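Endoglucanase (Thermotoga maritima, PDB 2FVG) probably acts, despite its name, as an aminopeptidase of the M42 family that depends on two divalent metal ions per subunit. Local coordinates at residues A[213-217]-A[335-340]; A[234-238]-A[274-278]. One frame throughout, in Å; residues are numbered along the deposited sequence.

Both contacts reach the same mixed sheet of the M42 peptidase fold, with their centres 26 Å apart and their nearest atoms about 13 Å apart, so they do not touch. In contact 1 the C-terminal residues 335-340 pack on the start of strand 215-224; contact 2, which lies within the part of the chain that contact 1 brackets, joins the loop 234-238 to residues 274-278, beginning on the short strand 274-275. The predicted metal ligand E220 is the site residue near both: its side chain is about 9 Å from that of I217 in contact 1 and about 6 Å from that of K276 in contact 2. One contact is apolar, the other largely polar.

Contact 1 (A[213-217]-A[335-340]); sequences PTCAI and IVEVVS
I217 and I335 make the tight, buried end of this contact, where CD1 of I335 lies 3.7 Å from CG1 of I217 and nearly as close to its CD1. I335 sends CG1 anti to its backbone N (chi1 -156°), and the straight chain beyond carries CD1 to the strand. Branched, wholly apolar chains suit a place that I258 and I262 of helix 256-268 also line. Beside them C215, the first residue of strand 215-224, points its SG toward I335 and V336: SG is 3.9 Å from CG2 of V336 and 3.6 Å from O of I335, and a small, weakly polar thiol suits a spot facing both a methyl and a carbonyl O.

Toward solvent the packing thins. T214, partly exposed, touches mainly through its methyl, with CG2 3.9 Å from CB of S340 and 4.0 Å from both CG2 of V339 and CG1 of V336. The chain end is held by its own bond, OG of S340 to O of V336 at 2.9 Å, the donor standing above the carbonyl plane, and K54 also bonds this hydroxyl. With no clear hydrogen bond between the segments, the C-terminal residues probably stay against the start of strand 215-224 mainly through apolar burial.

Contact 2 (A[234-238]-A[274-278]); sequences KWATH and QMKRR
The guanidinium of R277 has the backbone of W235 and A236 over one face, with N of A236 3.8 Å above its plane, while its NH1 meets the edge of the W235 indole, 3.6 Å from CE3. These groups meet where, in the M42 peptidase fold, a loop that follows strand 215-224 lies along strand 274-275 and the residues after it. Ring and guanidinium planes stand 70° apart, so this is no stack; the indole instead carries CG of K234 over the centre of one face. The H238 imidazole has O of A236 above one face, offset toward the rim, and is also turned steeply from the guanidinium.

Q274 recognises the loop backbone through both ends of its amide: OE1 accepts from N of H238 at 2.8 Å, and NE2 gives to O of H238 at 2.8 Å, both bonds nearly straight. Its chi1 of 58° sets CG between the backbone N and the carbonyl carbon, and the extended chain beyond carries the amide to H238; a primary amide suits the place because it offers donor and acceptor side by side. NE2 also bonds O of G242. T237 puts its methyl CG2 3.5 Å from CD of Q274, while its hydroxyl turns to the loop after the strand, OG1 giving to O of R277 at 2.7 Å. Within the loop, NE2 of H238 donates to O of K234, which lies only 2° out of the imidazole plane.

Contact 1 (A[213-217]-A[335-340])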
loop_
_atom_site.group_PDB
_atom_site.type_symbol
_atom_site.label_atom_id
_atom_site.label_comp_id
_atom_site.label_asym_id
_atom_site.label_seq_id
_atom_site.Cartn_x
_atom_site.Cartn_y
_atom_site.Cartn_z
ATOM N N PRO A 213 19.761 8.242 -0.316
ATOM C CA PRO A 213 18.997 9.413 0.112
ATOM C C PRO A 213 19.499 10.019 1.415
ATOM O O PRO A 213 20.075 9.311 2.243
ATOM C CB PRO A 213 17.573 8.862 0.299
ATOM C CG PRO A 213 17.740 7.358 0.527
ATOM C CD PRO A 213 19.038 6.965 -0.108
ATOM N N THR A 214 19.298 11.325 1.594
ATOM C CA THR A 214 19.647 11.988 2.860
ATOM C C THR A 214 18.652 11.492 3.922
ATOM O O THR A 214 19.018 11.211 5.072
ATOM C CB THR A 214 19.586 13.534 2.710
ATOM O OG1 THR A 214 20.521 13.933 1.716
ATOM C CG2 THR A 214 19.931 14.245 3.992
ATOM N N CYS A 215 17.384 11.375 3.526
ATOM C CA CYS A 215 16.342 10.871 4.409
ATOM C C CYS A 215 15.136 10.414 3.610
ATOM O O CYS A 215 15.026 10.715 2.425
ATOM C CB CYS A 215 15.936 11.916 5.445
ATOM S SG CYS A 215 15.159 13.346 4.752
ATOM N N ALA A 216 14.227 9.714 4.283
ATOM C CA ALA A 216 13.056 9.113 3.665
ATOM C C ALA A 216 11.754 9.409 4.426
ATOM O O ALA A 216 11.757 9.631 5.639
ATOM C CB ALA A 216 13.278 7.579 3.582
ATOM N N ILE A 217 10.642 9.413 3.700
ATOM C CA ILE A 217 9.309 9.545 4.295
ATOM C C ILE A 217 8.601 8.300 3.792
ATOM O O ILE A 217 8.537 8.091 2.588
ATOM C CB ILE A 217 8.579 10.811 3.788
ATOM C CG1 ILE A 217 9.249 12.077 4.308
ATOM C CG2 ILE A 217 7.120 10.865 4.273
ATOM C CD1 ILE A 217 8.685 13.339 3.626
ATOM N N ILE A 335 12.687 18.887 6.125
ATOM C CA ILE A 335 12.904 17.547 6.615
ATOM C C ILE A 335 14.276 17.023 6.179
ATOM O O ILE A 335 14.891 16.220 6.870
ATOM C CB ILE A 335 11.732 16.612 6.216
ATOM C CG1 ILE A 335 11.655 15.426 7.181
ATOM C CG2 ILE A 335 11.780 16.237 4.706
ATOM C CD1 ILE A 335 10.558 14.425 6.870
ATOM N N VAL A 336 14.760 17.498 5.036
ATOM C CA VAL A 336 16.076 17.119 4.538
ATOM C C VAL A 336 17.131 17.951 5.268
ATOM O O VAL A 336 18.146 17.429 5.716
ATOM C CB VAL A 336 16.201 17.325 2.999
ATOM C CG1 VAL A 336 17.638 17.224 2.557
ATOM C CG2 VAL A 336 15.321 16.328 2.225
ATOM N N GLU A 337 16.870 19.242 5.408
ATOM C CA GLU A 337 17.805 20.142 6.066
ATOM C C GLU A 337 18.080 19.793 7.542
ATOM O O GLU A 337 19.203 19.977 8.009
ATOM C CB GLU A 337 17.321 21.588 5.906
ATOM C CG GLU A 337 17.266 22.018 4.440
ATOM C CD GLU A 337 16.458 23.284 4.194
ATOM O OE1 GLU A 337 15.843 23.815 5.145
ATOM O OE2 GLU A 337 16.434 23.753 3.031
ATOM N N VAL A 338 17.090 19.268 8.264
ATOM C CA VAL A 338 17.286 18.945 9.690
ATOM C C VAL A 338 18.232 17.763 9.995
ATOM O O VAL A 338 18.677 17.601 11.132
ATOM C CB VAL A 338 15.943 18.763 10.499
ATOM C CG1 VAL A 338 15.175 20.088 10.607
ATOM C CG2 VAL A 338 15.068 17.648 9.925
ATOM N N VAL A 339 18.531 16.941 8.999
ATOM C CA VAL A 339 19.393 15.782 9.216
ATOM C C VAL A 339 20.697 15.865 8.442
ATOM O O VAL A 339 21.372 14.853 8.242
ATOM C CB VAL A 339 18.673 14.442 8.899
ATOM C CG1 VAL A 339 17.633 14.137 9.969
ATOM C CG2 VAL A 339 18.064 14.443 7.496
ATOM N N SER A 340 21.035 17.074 8.001
ATOM C CA SER A 340 22.252 17.317 7.235
ATOM C C SER A 340 22.820 18.712 7.526
ATOM O O SER A 340 22.253 19.469 8.323
ATOM C CB SER A 340 22.007 17.107 5.726
ATOM O OG SER A 340 20.929 17.895 5.250
ATOM O OXT SER A 340 23.859 19.116 6.992
#

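Contact 2 (A[234-238]-A[274-278])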
loop_
_atom_site.group_PDB
_atom_site.type_symbol
_atom_site.label_atom_id
_atom_site.label_comp_id
_atom_site.label_asym_id
_atom_site.label_seq_id
_atom_site.Cartn_x
_atom_site.Cartn_y
_atom_site.Cartn_z
ATOM N N LYS A 234 -11.545 3.564 21.311
ATOM C CA LYS A 234 -11.218 4.860 21.911
ATOM C C LYS A 234 -9.715 5.190 21.884
ATOM O O LYS A 234 -9.335 6.318 21.533
ATOM C CB LYS A 234 -11.810 4.972 23.321
ATOM C CG LYS A 234 -11.657 6.349 23.956
ATOM C CD LYS A 234 -12.460 6.473 25.233
ATOM C CE LYS A 234 -12.389 7.888 25.795
ATOM N NZ LYS A 234 -13.225 8.017 27.028
ATOM N N TRP A 235 -8.868 4.216 22.229
ATOM C CA TRP A 235 -7.408 4.418 22.224
ATOM C C TRP A 235 -6.764 3.809 20.958
ATOM O O TRP A 235 -6.003 2.848 21.021
ATOM C CB TRP A 235 -6.763 3.871 23.513
ATOM C CG TRP A 235 -7.563 4.193 24.746
ATOM C CD1 TRP A 235 -8.276 3.309 25.516
ATOM C CD2 TRP A 235 -7.782 5.490 25.322
ATOM N NE1 TRP A 235 -8.906 3.971 26.545
ATOM C CE2 TRP A 235 -8.625 5.310 26.452
ATOM C CE3 TRP A 235 -7.344 6.783 25.002
ATOM C CZ2 TRP A 235 -9.037 6.380 27.266
ATOM C CZ3 TRP A 235 -7.752 7.855 25.820
ATOM C CH2 TRP A 235 -8.591 7.641 26.935
ATOM N N ALA A 236 -7.081 4.387 19.809
ATOM C CA ALA A 236 -6.574 3.905 18.530
ATOM C C ALA A 236 -6.407 5.075 17.586
ATOM O O ALA A 236 -6.749 6.196 17.944
ATOM C CB ALA A 236 -7.542 2.882 17.942
ATOM N N THR A 237 -5.859 4.811 16.400
ATOM C CA THR A 237 -5.685 5.807 15.365
ATOM C C THR A 237 -7.067 5.917 14.732
ATOM O O THR A 237 -7.624 4.912 14.266
ATOM C CB THR A 237 -4.648 5.351 14.317
ATOM O OG1 THR A 237 -3.470 4.890 14.984
ATOM C CG2 THR A 237 -4.278 6.500 13.401
ATOM N N HIS A 238 -7.638 7.114 14.710
ATOM C CA HIS A 238 -9.014 7.220 14.216
ATOM C C HIS A 238 -9.278 7.844 12.879
ATOM O O HIS A 238 -8.609 8.791 12.480
ATOM C CB HIS A 238 -9.878 7.919 15.257
ATOM C CG HIS A 238 -9.854 7.240 16.587
ATOM N ND1 HIS A 238 -10.264 5.930 16.762
ATOM C CD2 HIS A 238 -9.482 7.688 17.809
ATOM C CE1 HIS A 238 -10.130 5.599 18.034
ATOM N NE2 HIS A 238 -9.663 6.648 18.690
ATOM N N GLN A 274 -2.686 13.189 13.900
ATOM C CA GLN A 274 -2.826 12.513 15.185
ATOM C C GLN A 274 -1.565 11.719 15.416
ATOM O O GLN A 274 -0.773 11.563 14.494
ATOM C CB GLN A 274 -4.056 11.577 15.224
ATOM C CG GLN A 274 -4.080 10.464 14.154
ATOM C CD GLN A 274 -5.404 9.721 14.130
ATOM O OE1 GLN A 274 -5.914 9.335 15.173
ATOM N NE2 GLN A 274 -5.974 9.524 12.936
HETATM N N MSE A 275 -1.363 11.266 16.651
HETATM C CA MSE A 275 -0.264 10.375 16.974
HETATM C C MSE A 275 -0.684 9.002 16.526
HETATM O O MSE A 275 -1.853 8.669 16.519
HETATM C CB MSE A 275 0.005 10.318 18.473
HETATM C CG MSE A 275 0.351 11.660 19.095
HETATM SE SE MSE A 275 1.996 12.416 18.297
HETATM C CE MSE A 275 2.028 14.219 19.185
ATOM N N LYS A 276 0.293 8.198 16.166
ATOM C CA LYS A 276 0.065 6.855 15.748
ATOM C C LYS A 276 -0.166 5.997 17.000
ATOM O O LYS A 276 0.689 5.948 17.892
ATOM C CB LYS A 276 1.298 6.402 14.985
ATOM C CG LYS A 276 1.420 4.905 14.791
ATOM C CD LYS A 276 0.569 4.401 13.681
ATOM C CE LYS A 276 0.671 2.875 13.623
ATOM N NZ LYS A 276 2.078 2.365 13.622
ATOM N N ARG A 277 -1.339 5.372 17.086
ATOM C CA ARG A 277 -1.680 4.466 18.187
ATOM C C ARG A 277 -2.045 3.130 17.592
ATOM O O ARG A 277 -3.012 3.036 16.837
ATOM C CB ARG A 277 -2.846 4.995 19.026
ATOM C CG ARG A 277 -2.451 6.123 19.941
ATOM C CD ARG A 277 -3.589 6.596 20.814
ATOM N NE ARG A 277 -4.614 7.313 20.048
ATOM C CZ ARG A 277 -5.649 7.942 20.606
ATOM N NH1 ARG A 277 -5.785 7.962 21.929
ATOM N NH2 ARG A 277 -6.545 8.559 19.848
ATOM N N ARG A 278 -1.277 2.096 17.917
ATOM C CA ARG A 278 -1.530 0.759 17.390
ATOM C C ARG A 278 -1.702 -0.215 18.539
ATOM O O ARG A 278 -0.859 -0.247 19.437
ATOM C CB ARG A 278 -0.343 0.341 16.526
ATOM C CG ARG A 278 -0.403 -1.063 15.951
ATOM C CD ARG A 278 0.921 -1.407 15.274
ATOM N NE ARG A 278 0.954 -2.784 14.801
HETATM O O HOH W 1 -5.097 2.050 15.225
#